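Local atomic coordinates of hemolysin BL lytic component L1 (Bacillus cereus, PDB entry 7NMQ), a protein that probably serves as one lytic component of the haemolysin BL enterotoxin, an alpha-helical pore-forming toxin that damages host cell membranes. Residues M31-N36 and V217-T222; G109-I114 and D323-M328; L195-G200 and I242-A247; Y87-Q92 and D349-A354; G18-V23 and V297-L302. One frame throughout, in Å; residues are numbered along the deposited sequence. Where two conformers were deposited one is given.

Interaction 1 (M31-N36 and V217-T222)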
# COMPACT_ATOMS: atom_id res chain seq x y z
N MET A 31 3.31 -5.85 -13.44
CA MET A 31 4.60 -5.60 -14.10
C MET A 31 5.30 -6.93 -14.39
O MET A 31 5.82 -7.09 -15.48
CB MET A 31 5.51 -4.73 -13.24
CG MET A 31 5.09 -3.28 -13.20
SD MET A 31 4.51 -2.61 -14.76
CE MET A 31 6.06 -2.56 -15.65
N ILE A 32 5.33 -7.83 -13.41
CA ILE A 32 6.05 -9.14 -13.53
C ILE A 32 5.44 -9.94 -14.69
O ILE A 32 6.18 -10.68 -15.37
CB ILE A 32 6.02 -9.88 -12.17
CG1 ILE A 32 6.96 -9.16 -11.20
CG2 ILE A 32 6.37 -11.36 -12.33
CD1 ILE A 32 6.79 -9.55 -9.78
N LYS A 33 4.16 -9.82 -14.94
CA LYS A 33 3.48 -10.65 -15.97
C LYS A 33 3.55 -9.99 -17.34
O LYS A 33 3.31 -10.67 -18.31
CB LYS A 33 2.04 -10.92 -15.53
CG LYS A 33 1.89 -12.16 -14.64
CD LYS A 33 0.48 -12.67 -14.50
CE LYS A 33 0.06 -13.74 -15.48
NZ LYS A 33 -1.40 -14.01 -15.37
N GLN A 34 3.90 -8.72 -17.45
CA GLN A 34 3.94 -8.06 -18.76
C GLN A 34 5.24 -8.45 -19.45
O GLN A 34 6.33 -8.21 -18.93
CB GLN A 34 3.84 -6.56 -18.60
CG GLN A 34 3.81 -5.91 -19.96
CD GLN A 34 2.88 -4.76 -20.09
OE1 GLN A 34 1.76 -4.73 -19.59
NE2 GLN A 34 3.38 -3.74 -20.74
N PRO A 35 5.20 -9.07 -20.64
CA PRO A 35 6.44 -9.46 -21.30
C PRO A 35 7.16 -8.29 -21.96
O PRO A 35 6.58 -7.22 -22.10
CB PRO A 35 5.98 -10.45 -22.36
CG PRO A 35 4.62 -9.96 -22.71
CD PRO A 35 4.01 -9.52 -21.39
N ASN A 36 8.43 -8.54 -22.29
CA ASN A 36 9.20 -7.59 -23.14
C ASN A 36 8.38 -7.25 -24.37
O ASN A 36 7.77 -8.16 -25.01
CB ASN A 36 10.59 -8.11 -23.47
CG ASN A 36 11.61 -7.99 -22.36
OD1 ASN A 36 11.27 -7.65 -21.23
ND2 ASN A 36 12.86 -8.26 -22.68
N VAL A 217 -8.25 -11.17 -7.35
CA VAL A 217 -7.47 -10.57 -8.46
C VAL A 217 -6.97 -11.64 -9.40
O VAL A 217 -6.41 -12.65 -8.97
CB VAL A 217 -6.29 -9.73 -7.96
CG1 VAL A 217 -5.30 -9.45 -9.06
CG2 VAL A 217 -6.82 -8.45 -7.36
N VAL A 218 -7.17 -11.38 -10.69
CA VAL A 218 -6.50 -12.15 -11.76
C VAL A 218 -5.78 -11.14 -12.65
O VAL A 218 -6.25 -10.02 -12.77
CB VAL A 218 -7.50 -13.00 -12.56
CG1 VAL A 218 -8.04 -14.13 -11.70
CG2 VAL A 218 -8.60 -12.22 -13.25
N ILE A 219 -4.66 -11.55 -13.25
CA ILE A 219 -3.93 -10.68 -14.20
C ILE A 219 -4.09 -11.32 -15.58
O ILE A 219 -3.69 -12.50 -15.73
CB ILE A 219 -2.47 -10.51 -13.77
CG1 ILE A 219 -2.26 -10.10 -12.29
CG2 ILE A 219 -1.81 -9.57 -14.77
CD1 ILE A 219 -2.63 -8.74 -11.93
N VAL A 220 -4.67 -10.61 -16.55
CA VAL A 220 -4.87 -11.16 -17.93
C VAL A 220 -3.88 -10.50 -18.87
O VAL A 220 -3.77 -9.26 -18.83
CB VAL A 220 -6.33 -11.00 -18.44
CG1 VAL A 220 -6.48 -11.23 -19.94
CG2 VAL A 220 -7.23 -11.96 -17.68
N VAL A 221 -3.12 -11.29 -19.62
CA VAL A 221 -2.18 -10.73 -20.62
C VAL A 221 -2.83 -10.94 -22.00
O VAL A 221 -3.10 -12.10 -22.39
CB VAL A 221 -0.79 -11.37 -20.58
CG1 VAL A 221 0.18 -10.69 -21.54
CG2 VAL A 221 -0.25 -11.38 -19.14
N THR A 222 -3.05 -9.85 -22.70
CA THR A 222 -3.61 -9.80 -24.08
C THR A 222 -2.75 -8.91 -24.95
O THR A 222 -2.56 -7.78 -24.55
CB THR A 222 -4.97 -9.10 -24.08
OG1 THR A 222 -5.82 -9.73 -23.12
CG2 THR A 222 -5.63 -9.15 -25.43
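The flat group at the centre of this contact is the peptide carbonyl of Ile-219, which Lys-33 NZ approaches obliquely, tilted 32° from the carbonyl plane, with a C=O...N angle of 140°. Ile-219 lies in the first strand of a two-stranded beta hairpin, 217-222 with 225-230, consistent with the beta tongue of ClyA-type toxins. Although residues 194-222 are predicted to form a transmembrane helix, residues 217-222 are strand here. Val-218 and Val-220 pair with Ala-229 and Thr-227, while Ile-219 O accepts a hydrogen bond from Lys-33 NZ at 2.8 Å. The aliphatic stem of the lysine packs on the strand first, CD lying 3.7 Å from Ile-219 CB, and beyond it the bend at chi3 (93°) turns CE and NZ to the carbonyl. The proline ring of Pro-35 offers its CD corner to Val-221 CG1 at 4.0 Å. Between these residues, Gln-34 ends the helical conformation of 10-33, and its OE1 accepts a hydrogen bond from Ala-226 N of the second strand, giving the helix end a further hold on the hairpin. On the strand side, Val-221 CG2 rests 3.7 Å from Lys-33 O.

Interaction 2 (G109-I114 and D323-M328)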
# COMPACT_ATOMS: atom_id res chain seq x y z
N GLY A 109 7.97 -0.52 41.17
CA GLY A 109 7.45 -1.59 40.31
C GLY A 109 6.68 -1.05 39.12
O GLY A 109 6.83 -1.54 37.99
N LEU A 110 5.81 -0.09 39.36
CA LEU A 110 5.01 0.50 38.28
C LEU A 110 5.96 1.23 37.33
O LEU A 110 5.84 1.09 36.11
CB LEU A 110 3.96 1.44 38.87
CG LEU A 110 3.10 2.12 37.79
CD1 LEU A 110 2.28 1.13 36.98
CD2 LEU A 110 2.20 3.15 38.40
N LYS A 111 6.84 2.05 37.86
CA LYS A 111 7.79 2.81 37.01
C LYS A 111 8.62 1.85 36.16
O LYS A 111 8.85 2.17 34.99
CB LYS A 111 8.73 3.68 37.83
CG LYS A 111 8.06 4.88 38.44
CD LYS A 111 9.04 5.72 39.23
CE LYS A 111 9.95 6.46 38.27
NZ LYS A 111 10.80 7.45 38.98
N GLU A 112 9.07 0.73 36.70
CA GLU A 112 9.91 -0.20 35.92
C GLU A 112 9.08 -0.75 34.76
O GLU A 112 9.61 -0.86 33.64
CB GLU A 112 10.43 -1.32 36.80
CG GLU A 112 11.59 -2.05 36.17
CD GLU A 112 12.90 -1.27 36.17
OE1 GLU A 112 13.03 -0.24 36.89
OE2 GLU A 112 13.82 -1.74 35.52
N GLY A 113 7.82 -1.12 35.00
CA GLY A 113 6.92 -1.65 33.96
C GLY A 113 6.70 -0.62 32.88
O GLY A 113 6.83 -0.91 31.67
N ILE A 114 6.41 0.61 33.29
CA ILE A 114 6.15 1.68 32.29
C ILE A 114 7.44 1.95 31.52
O ILE A 114 7.35 2.14 30.29
CB ILE A 114 5.59 2.93 33.00
CG1 ILE A 114 4.22 2.65 33.61
CG2 ILE A 114 5.60 4.12 32.07
CD1 ILE A 114 3.13 2.31 32.66
N ASP A 323 7.23 10.09 34.72
CA ASP A 323 7.86 11.23 35.42
C ASP A 323 7.00 11.72 36.58
O ASP A 323 7.55 12.31 37.46
CB ASP A 323 8.04 12.40 34.45
CG ASP A 323 9.17 12.19 33.47
OD1 ASP A 323 9.93 11.21 33.67
OD2 ASP A 323 9.25 12.98 32.48
N ASN A 324 5.70 11.48 36.54
CA ASN A 324 4.74 11.98 37.54
C ASN A 324 4.61 11.02 38.71
O ASN A 324 4.13 11.45 39.74
CB ASN A 324 3.36 12.13 36.92
CG ASN A 324 3.21 13.31 35.99
OD1 ASN A 324 4.16 14.06 35.71
ND2 ASN A 324 2.01 13.44 35.46
N ILE A 325 5.00 9.74 38.55
CA ILE A 325 4.68 8.74 39.61
C ILE A 325 5.36 9.11 40.92
O ILE A 325 4.72 8.98 41.98
CB ILE A 325 5.08 7.33 39.13
CG1 ILE A 325 4.04 6.84 38.12
CG2 ILE A 325 5.19 6.37 40.32
CD1 ILE A 325 4.47 5.69 37.28
N ASP A 326 6.59 9.59 40.93
CA ASP A 326 7.27 9.71 42.25
C ASP A 326 6.57 10.78 43.10
O ASP A 326 6.49 10.57 44.29
CB ASP A 326 8.77 9.92 42.14
CG ASP A 326 9.51 8.59 42.01
OD1 ASP A 326 8.93 7.50 42.42
OD2 ASP A 326 10.66 8.64 41.60
N SER A 327 6.11 11.87 42.51
CA SER A 327 5.51 12.98 43.30
C SER A 327 4.01 12.77 43.50
O SER A 327 3.42 13.49 44.30
CB SER A 327 5.77 14.31 42.67
OG SER A 327 5.24 14.33 41.37
N MET A 328 3.40 11.81 42.84
CA MET A 328 1.94 11.61 42.84
C MET A 328 1.43 11.23 44.23
O MET A 328 2.02 10.35 44.89
CB MET A 328 1.60 10.47 41.89
CG MET A 328 0.27 10.62 41.28
SD MET A 328 -0.00 9.31 40.13
CE MET A 328 0.74 9.89 38.61
O HOH W 1 8.53 9.53 38.83
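Helix 107-154 and the last residues of helix 275-325, with the turn after them, come nearest at Lys-111 and Ile-325, whose CA atoms are 7.2 Å apart. Ile-325 supplies the apolar part of the contact with two separate branches. Its CD1 meets Leu-110 CD2 at 3.6 Å, and its CG2 lies 3.7 Å from Lys-111 CG, the lysine and isoleucine side chains sliding past one another in opposite directions. With CG1 set beside its own backbone N (chi1 -76°), Ile-325 can send one branch to each neighbour. Beyond this apolar patch the lysine chain bends at chi3 (73°) and crosses Asp-326 at about a right angle. A salt bridge results, with Lys-111 NZ 2.9 Å from Asp-326 OD2, but the ammonium group stands above the carboxylate, 65° out of its plane. A water reinforces the link: it accepts from Lys-111 NZ at 3.1 Å and from Asp-326 N at 2.9 Å, and donates a weak bond to Asp-323 O. The ammonium group is thereby held by the carboxylate of Asp-326 and by a water that is itself bound to Asp-326 N. This part of the chain has a second cationic partner, as Lys-107 NZ takes up the carbonyl oxygens of Ile-325, Asp-326 and Met-328. The contact joins the start of helix 107-154 to the close of helix 275-325 at one extremity of the elongated bundle, where Leu-110 also packs on Leu-98 and Val-102 of helix 45-103 and on Phe-333 and Ile-336 of helix 330-357.

Interaction 3 (L195-G200 and I242-A247)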
# COMPACT_ATOMS: atom_id res chain seq x y z
N LEU A 195 -11.21 2.12 -2.42
CA LEU A 195 -10.35 2.15 -1.22
C LEU A 195 -10.83 3.20 -0.23
O LEU A 195 -10.76 2.97 0.99
CB LEU A 195 -8.90 2.42 -1.63
CG LEU A 195 -8.23 1.31 -2.40
CD1 LEU A 195 -6.83 1.71 -2.81
CD2 LEU A 195 -8.22 0.02 -1.62
N ALA A 196 -11.31 4.32 -0.73
CA ALA A 196 -11.84 5.40 0.12
C ALA A 196 -13.02 4.89 0.95
O ALA A 196 -13.13 5.17 2.16
CB ALA A 196 -12.19 6.61 -0.68
N TRP A 197 -13.88 4.11 0.30
CA TRP A 197 -15.05 3.55 1.00
C TRP A 197 -14.57 2.55 2.04
O TRP A 197 -15.10 2.51 3.15
CB TRP A 197 -16.00 2.90 -0.02
CG TRP A 197 -17.09 2.11 0.64
CD1 TRP A 197 -18.17 2.63 1.29
CD2 TRP A 197 -17.22 0.67 0.71
NE1 TRP A 197 -18.92 1.62 1.82
CE2 TRP A 197 -18.40 0.41 1.45
CE3 TRP A 197 -16.45 -0.42 0.26
CZ2 TRP A 197 -18.79 -0.89 1.77
CZ3 TRP A 197 -16.88 -1.71 0.51
CH2 TRP A 197 -18.02 -1.93 1.28
N SER A 198 -13.58 1.72 1.70
CA SER A 198 -13.16 0.64 2.63
C SER A 198 -12.45 1.27 3.84
O SER A 198 -12.69 0.81 4.99
CB SER A 198 -12.28 -0.35 1.94
OG SER A 198 -11.09 0.26 1.51
N ILE A 199 -11.61 2.28 3.62
CA ILE A 199 -10.95 3.01 4.75
C ILE A 199 -11.99 3.76 5.59
O ILE A 199 -11.84 3.79 6.82
CB ILE A 199 -9.85 3.90 4.18
CG1 ILE A 199 -8.69 3.03 3.68
CG2 ILE A 199 -9.37 4.92 5.22
CD1 ILE A 199 -7.70 3.73 2.79
N GLY A 200 -12.99 4.32 4.94
CA GLY A 200 -14.07 5.11 5.57
C GLY A 200 -14.87 4.25 6.55
O GLY A 200 -15.58 4.80 7.37
N ILE A 242 -20.51 -4.79 6.56
CA ILE A 242 -19.78 -3.50 6.33
C ILE A 242 -20.60 -2.59 5.41
O ILE A 242 -20.06 -1.59 4.93
CB ILE A 242 -18.36 -3.73 5.78
CG1 ILE A 242 -18.36 -4.40 4.41
CG2 ILE A 242 -17.54 -4.50 6.79
CD1 ILE A 242 -17.01 -4.41 3.76
N GLY A 243 -21.88 -2.87 5.20
CA GLY A 243 -22.74 -1.93 4.44
C GLY A 243 -22.57 -1.99 2.94
O GLY A 243 -22.82 -0.98 2.27
N LEU A 244 -22.28 -3.16 2.37
CA LEU A 244 -22.16 -3.24 0.90
C LEU A 244 -23.48 -2.82 0.27
O LEU A 244 -23.50 -2.34 -0.85
CB LEU A 244 -21.79 -4.66 0.46
CG LEU A 244 -21.38 -4.75 -1.00
CD1 LEU A 244 -20.07 -4.01 -1.25
CD2 LEU A 244 -21.25 -6.21 -1.42
N GLY A 245 -24.59 -3.07 0.95
CA GLY A 245 -25.94 -2.79 0.43
C GLY A 245 -26.42 -1.38 0.70
O GLY A 245 -27.46 -1.02 0.16
N THR A 246 -25.66 -0.57 1.42
CA THR A 246 -25.96 0.86 1.66
C THR A 246 -25.75 1.64 0.37
O THR A 246 -25.05 1.14 -0.53
CB THR A 246 -25.12 1.44 2.80
OG1 THR A 246 -23.75 1.48 2.41
CG2 THR A 246 -25.33 0.69 4.10
N ALA A 247 -26.17 2.90 0.32
CA ALA A 247 -25.90 3.71 -0.89
C ALA A 247 -24.39 3.75 -1.15
O ALA A 247 -23.95 3.64 -2.30
CB ALA A 247 -26.44 5.11 -0.72
O HOH W 2 -21.09 1.81 3.75
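Trp-197 swings its indole away from its own helix with CG anti to the backbone N (chi1 170°), and Ile-242 meets it with CG1 lodged between its backbone N and carbonyl carbon (chi1 64°), from which CD1 extends toward the ring. The two side chains cross at about a right angle, and Trp-197 CH2 lies 3.6 Å from Ile-242 CD1. Leu-244 crosses the indole in the same manner, bringing its CD1 to 3.9 Å from Trp-197 CH2. Between these apolar touches, Trp-197 CZ2 is 3.5 Å from Ile-242 O. Both segments belong to regions predicted to cross the membrane, yet in this crystal the second is a loop containing a type I beta turn, Gly-243 to Thr-246, that leads into helix 247-272. Thr-246 is the N-cap of that helix, its OG1 receiving Gly-249 N. The same hydroxyl donates to Gly-243 O at 2.6 Å, in the carbonyl plane and on a lone pair, while Thr-246 N bonds to that oxygen at 3.0 Å. A water in the plane of the indole accepts from Trp-197 NE1 at 2.9 Å and donates to Thr-246 OG1 at 3.0 Å. Val-209 of helix 203-216 touches both Trp-197 and Ile-242.

Interaction 4 (Y87-Q92 and D349-A354)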
# COMPACT_ATOMS: atom_id res chain seq x y z
N TYR A 87 3.56 -5.21 20.52
CA TYR A 87 3.36 -4.23 21.63
C TYR A 87 2.07 -4.61 22.34
O TYR A 87 2.03 -4.66 23.58
CB TYR A 87 3.32 -2.79 21.14
CG TYR A 87 3.21 -1.88 22.35
CD1 TYR A 87 4.34 -1.48 23.04
CD2 TYR A 87 1.97 -1.53 22.85
CE1 TYR A 87 4.22 -0.73 24.19
CE2 TYR A 87 1.85 -0.75 23.99
CZ TYR A 87 2.98 -0.36 24.67
OH TYR A 87 2.93 0.38 25.84
N ASP A 88 1.02 -4.97 21.63
CA ASP A 88 -0.20 -5.44 22.31
C ASP A 88 0.13 -6.64 23.18
O ASP A 88 -0.32 -6.71 24.34
CB ASP A 88 -1.31 -5.84 21.34
CG ASP A 88 -2.51 -6.41 22.09
OD1 ASP A 88 -3.04 -5.70 22.96
OD2 ASP A 88 -2.98 -7.54 21.70
N GLU A 89 0.88 -7.62 22.67
CA GLU A 89 1.18 -8.84 23.47
C GLU A 89 1.98 -8.40 24.71
O GLU A 89 1.71 -8.94 25.80
CB GLU A 89 1.91 -9.91 22.67
CG GLU A 89 1.24 -10.20 21.34
CD GLU A 89 0.47 -11.51 21.13
OE1 GLU A 89 1.11 -12.52 20.80
OE2 GLU A 89 -0.76 -11.49 21.21
N GLN A 90 2.91 -7.45 24.59
CA GLN A 90 3.68 -7.02 25.77
C GLN A 90 2.73 -6.32 26.75
O GLN A 90 2.80 -6.61 27.95
CB GLN A 90 4.81 -6.09 25.36
CG GLN A 90 5.73 -5.78 26.53
CD GLN A 90 6.92 -4.94 26.18
OE1 GLN A 90 7.12 -4.54 25.06
NE2 GLN A 90 7.78 -4.71 27.14
N PHE A 91 1.92 -5.39 26.29
CA PHE A 91 0.99 -4.61 27.16
C PHE A 91 0.06 -5.59 27.88
O PHE A 91 -0.11 -5.50 29.11
CB PHE A 91 0.21 -3.59 26.34
CG PHE A 91 -0.57 -2.66 27.21
CD1 PHE A 91 -1.79 -3.01 27.70
CD2 PHE A 91 0.05 -1.53 27.73
CE1 PHE A 91 -2.46 -2.17 28.58
CE2 PHE A 91 -0.62 -0.68 28.58
CZ PHE A 91 -1.87 -1.01 29.02
N GLN A 92 -0.50 -6.56 27.14
CA GLN A 92 -1.47 -7.50 27.75
C GLN A 92 -0.77 -8.30 28.83
O GLN A 92 -1.38 -8.61 29.86
CB GLN A 92 -2.09 -8.45 26.75
CG GLN A 92 -2.89 -7.76 25.65
CD GLN A 92 -4.09 -7.01 26.15
OE1 GLN A 92 -4.69 -7.40 27.17
NE2 GLN A 92 -4.47 -5.97 25.43
N ASP A 349 -8.10 -4.32 20.72
CA ASP A 349 -8.99 -4.03 19.57
C ASP A 349 -8.19 -3.92 18.27
O ASP A 349 -8.76 -4.15 17.23
CB ASP A 349 -9.81 -2.76 19.83
CG ASP A 349 -10.60 -2.27 18.63
OD1 ASP A 349 -11.63 -2.87 18.33
OD2 ASP A 349 -10.14 -1.29 17.97
N ILE A 350 -6.91 -3.59 18.31
CA ILE A 350 -6.10 -3.38 17.09
C ILE A 350 -5.35 -4.67 16.72
O ILE A 350 -4.81 -4.73 15.62
CB ILE A 350 -5.15 -2.19 17.30
CG1 ILE A 350 -4.72 -1.56 16.00
CG2 ILE A 350 -3.94 -2.56 18.14
CD1 ILE A 350 -3.88 -0.33 16.19
N HIS A 351 -5.29 -5.64 17.61
CA HIS A 351 -4.40 -6.83 17.45
C HIS A 351 -4.67 -7.61 16.17
O HIS A 351 -3.73 -7.80 15.39
CB HIS A 351 -4.60 -7.78 18.63
CG HIS A 351 -3.60 -8.87 18.71
ND1 HIS A 351 -3.57 -9.97 17.89
CD2 HIS A 351 -2.65 -9.10 19.66
CE1 HIS A 351 -2.61 -10.79 18.28
NE2 HIS A 351 -2.03 -10.27 19.36
N LYS A 352 -5.90 -8.06 15.96
CA LYS A 352 -6.20 -8.96 14.81
C LYS A 352 -5.96 -8.24 13.48
O LYS A 352 -5.40 -8.84 12.55
CB LYS A 352 -7.63 -9.47 14.94
CG LYS A 352 -7.77 -10.55 16.00
CD LYS A 352 -9.09 -11.23 15.94
CE LYS A 352 -9.36 -12.14 17.11
NZ LYS A 352 -10.54 -13.00 16.86
N ASP A 353 -6.29 -6.95 13.41
CA ASP A 353 -6.13 -6.18 12.15
C ASP A 353 -4.65 -5.92 11.87
O ASP A 353 -4.21 -5.98 10.69
CB ASP A 353 -7.02 -4.95 12.23
CG ASP A 353 -8.49 -5.34 12.05
OD1 ASP A 353 -8.78 -6.39 11.38
OD2 ASP A 353 -9.34 -4.64 12.59
N ALA A 354 -3.86 -5.57 12.89
CA ALA A 354 -2.40 -5.43 12.73
C ALA A 354 -1.82 -6.76 12.27
O ALA A 354 -0.92 -6.77 11.42
CB ALA A 354 -1.76 -4.95 14.01
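The striking feature here is a short hydrogen bond that meets its acceptor from well above the carboxylate plane: His-351 NE2 donates to Glu-89 OE2 of the adjoining helix at 2.6 Å, and the donor stands 59° out of the plane of the glutamate. The bond is moderately bent, with an N-H...O angle of 147°. Glu-89 was deposited in two conformers, so this describes one of them. A bend at chi2 (-107°) turns its carboxylate back toward the histidine. Asp-88 is also close to the ring edge, though its fit against CD2 is too tight in the model to interpret. Its other oxygen has a clear partner: Gln-92 NE2 donates to Asp-88 OD1 at 2.9 Å, meeting it on the syn side, and this bond, one turn along the same helix, restrains the carboxylate's rotation. Gln-92 OE1 in turn receives Lys-344 NZ, while Trp-347 packs against Tyr-87 and Phe-91. The result is a histidine-carboxylate hydrogen bond between the neighbouring helices 45-103 and 330-357 of the long helical bundle of a ClyA-like toxin.

Interaction 5 (G18-V23 and V297-L302); sequences GSHILV and VDQAIL
Near the middle of the long helical bundle, helices 10-33 and 275-325 pass one another in roughly opposite directions, and His-20 fills the seam between them. The backbones approach closely, His-20 CA and Ala-300 CA being 6.0 Å apart, which the small alanine side chain permits: the two CB atoms are 4.3 Å from each other. A chi1 of -54°, CG trans to the carbonyl carbon, turns the imidazole to the opposite helix, where it lies with one face under Gln-299. Gln-299 CB is 3.8 Å from the ring centroid and 22° off the normal, a CH-pi contact. Beyond CG the glutamine chain is extended, and its NE2 lies 3.7 Å from His-20 CE1, the amide plane turned 54° from the ring. The opposite face is approached by Ser-19 OG, in the conformer given, and both this atom and Gln-299 CB sit toward the rim of the ring. This is helix packing in a ClyA-like bundle with a polar group at the interface. Here His-20 NE2 is joined to a water at 3.1 Å, which donates to Gln-299 O at 2.8 Å. Ser-303 OG, one turn further along, also hydrogen-bonds His-20 NE2, so that nitrogen has both a water and a hydroxyl as partners. Ile-21, facing away from this contact, packs on Lys-74 and Ile-77 of helix 45-103.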
# COMPACT_ATOMS: atom_id res chain seq x y z
N GLY A 18 -2.38 -0.64 4.84
CA GLY A 18 -2.91 -1.86 4.22
C GLY A 18 -3.36 -1.62 2.79
O GLY A 18 -3.11 -2.46 1.91
N SER A 19 -4.00 -0.48 2.54
CA SER A 19 -4.49 -0.06 1.21
C SER A 19 -3.32 0.16 0.27
O SER A 19 -3.46 -0.16 -0.92
CB SER A 19 -5.39 1.14 1.30
OG SER A 19 -4.65 2.36 1.35
N HIS A 20 -2.21 0.71 0.75
CA HIS A 20 -1.05 0.94 -0.13
C HIS A 20 -0.39 -0.39 -0.47
O HIS A 20 0.11 -0.52 -1.58
CB HIS A 20 -0.04 1.90 0.48
CG HIS A 20 -0.61 3.20 0.91
ND1 HIS A 20 -1.52 3.89 0.14
CD2 HIS A 20 -0.37 3.95 2.02
CE1 HIS A 20 -1.85 5.01 0.78
NE2 HIS A 20 -1.14 5.07 1.91
N ILE A 21 -0.33 -1.31 0.49
CA ILE A 21 0.26 -2.65 0.24
C ILE A 21 -0.56 -3.33 -0.86
O ILE A 21 0.04 -3.91 -1.75
CB ILE A 21 0.31 -3.50 1.53
CG1 ILE A 21 1.37 -2.94 2.47
CG2 ILE A 21 0.58 -4.95 1.25
CD1 ILE A 21 1.29 -3.53 3.86
N LEU A 22 -1.87 -3.32 -0.77
CA LEU A 22 -2.72 -3.94 -1.82
C LEU A 22 -2.40 -3.34 -3.19
O LEU A 22 -2.20 -4.12 -4.17
CB LEU A 22 -4.20 -3.76 -1.47
CG LEU A 22 -5.15 -4.28 -2.56
CD1 LEU A 22 -5.04 -5.79 -2.67
CD2 LEU A 22 -6.57 -3.86 -2.22
N VAL A 23 -2.33 -2.02 -3.27
CA VAL A 23 -2.11 -1.34 -4.56
C VAL A 23 -0.72 -1.70 -5.09
O VAL A 23 -0.58 -2.03 -6.28
CB VAL A 23 -2.31 0.17 -4.44
CG1 VAL A 23 -1.78 0.90 -5.64
CG2 VAL A 23 -3.78 0.48 -4.10
N VAL A 297 4.46 4.37 -3.47
CA VAL A 297 5.51 4.29 -2.42
C VAL A 297 5.57 5.64 -1.70
O VAL A 297 5.78 5.64 -0.47
CB VAL A 297 6.88 3.89 -3.00
CG1 VAL A 297 8.01 4.08 -1.98
CG2 VAL A 297 6.83 2.46 -3.47
N ASP A 298 5.45 6.76 -2.37
CA ASP A 298 5.41 8.07 -1.67
C ASP A 298 4.26 8.09 -0.63
O ASP A 298 4.47 8.61 0.50
CB ASP A 298 5.30 9.24 -2.64
CG ASP A 298 6.60 9.66 -3.33
OD1 ASP A 298 7.68 9.50 -2.73
OD2 ASP A 298 6.52 10.18 -4.48
N GLN A 299 3.09 7.57 -1.00
CA GLN A 299 1.92 7.48 -0.11
C GLN A 299 2.27 6.58 1.07
O GLN A 299 1.91 6.90 2.23
CB GLN A 299 0.68 7.00 -0.81
CG GLN A 299 0.18 7.96 -1.84
CD GLN A 299 -1.07 7.36 -2.40
OE1 GLN A 299 -1.02 6.41 -3.16
NE2 GLN A 299 -2.17 7.68 -1.76
N ALA A 300 2.91 5.45 0.81
CA ALA A 300 3.34 4.51 1.87
C ALA A 300 4.30 5.22 2.83
O ALA A 300 4.21 5.01 4.08
CB ALA A 300 3.95 3.27 1.29
N ILE A 301 5.19 6.03 2.32
CA ILE A 301 6.14 6.76 3.18
C ILE A 301 5.32 7.70 4.06
O ILE A 301 5.67 7.81 5.26
CB ILE A 301 7.20 7.48 2.35
CG1 ILE A 301 8.18 6.46 1.78
CG2 ILE A 301 7.93 8.52 3.19
CD1 ILE A 301 8.98 6.97 0.61
N LEU A 302 4.34 8.40 3.52
CA LEU A 302 3.53 9.34 4.34
C LEU A 302 2.84 8.57 5.45
O LEU A 302 2.82 9.02 6.60
CB LEU A 302 2.47 10.04 3.49
CG LEU A 302 2.95 11.15 2.60
CD1 LEU A 302 1.77 11.72 1.84
CD2 LEU A 302 3.66 12.23 3.36
O HOH W 3 -0.65 7.98 2.69

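How the interactions relate
From the N terminus, helix 10-33 enters two contacts: interaction 5 closes the loop from 18-23 to 297-302, and interaction 1, beginning later at 31-36, lies within it and ties the helix end to the hairpin. Interaction 4 starts on helix 45-103 and returns from the last helix, crossing both interactions 1 and 5. Interaction 2 lies within interaction 4, its centre about 23 Å from that contact's, and likewise crosses interactions 1 and 5. Interaction 3 is the shortest loop, enclosed by 2, 4 and 5 but crossing 1. It touches interaction 5 directly, Leu-195 CD1 meeting Val-23 CG2 at 3.5 Å, linking the predicted membrane region to the bundle.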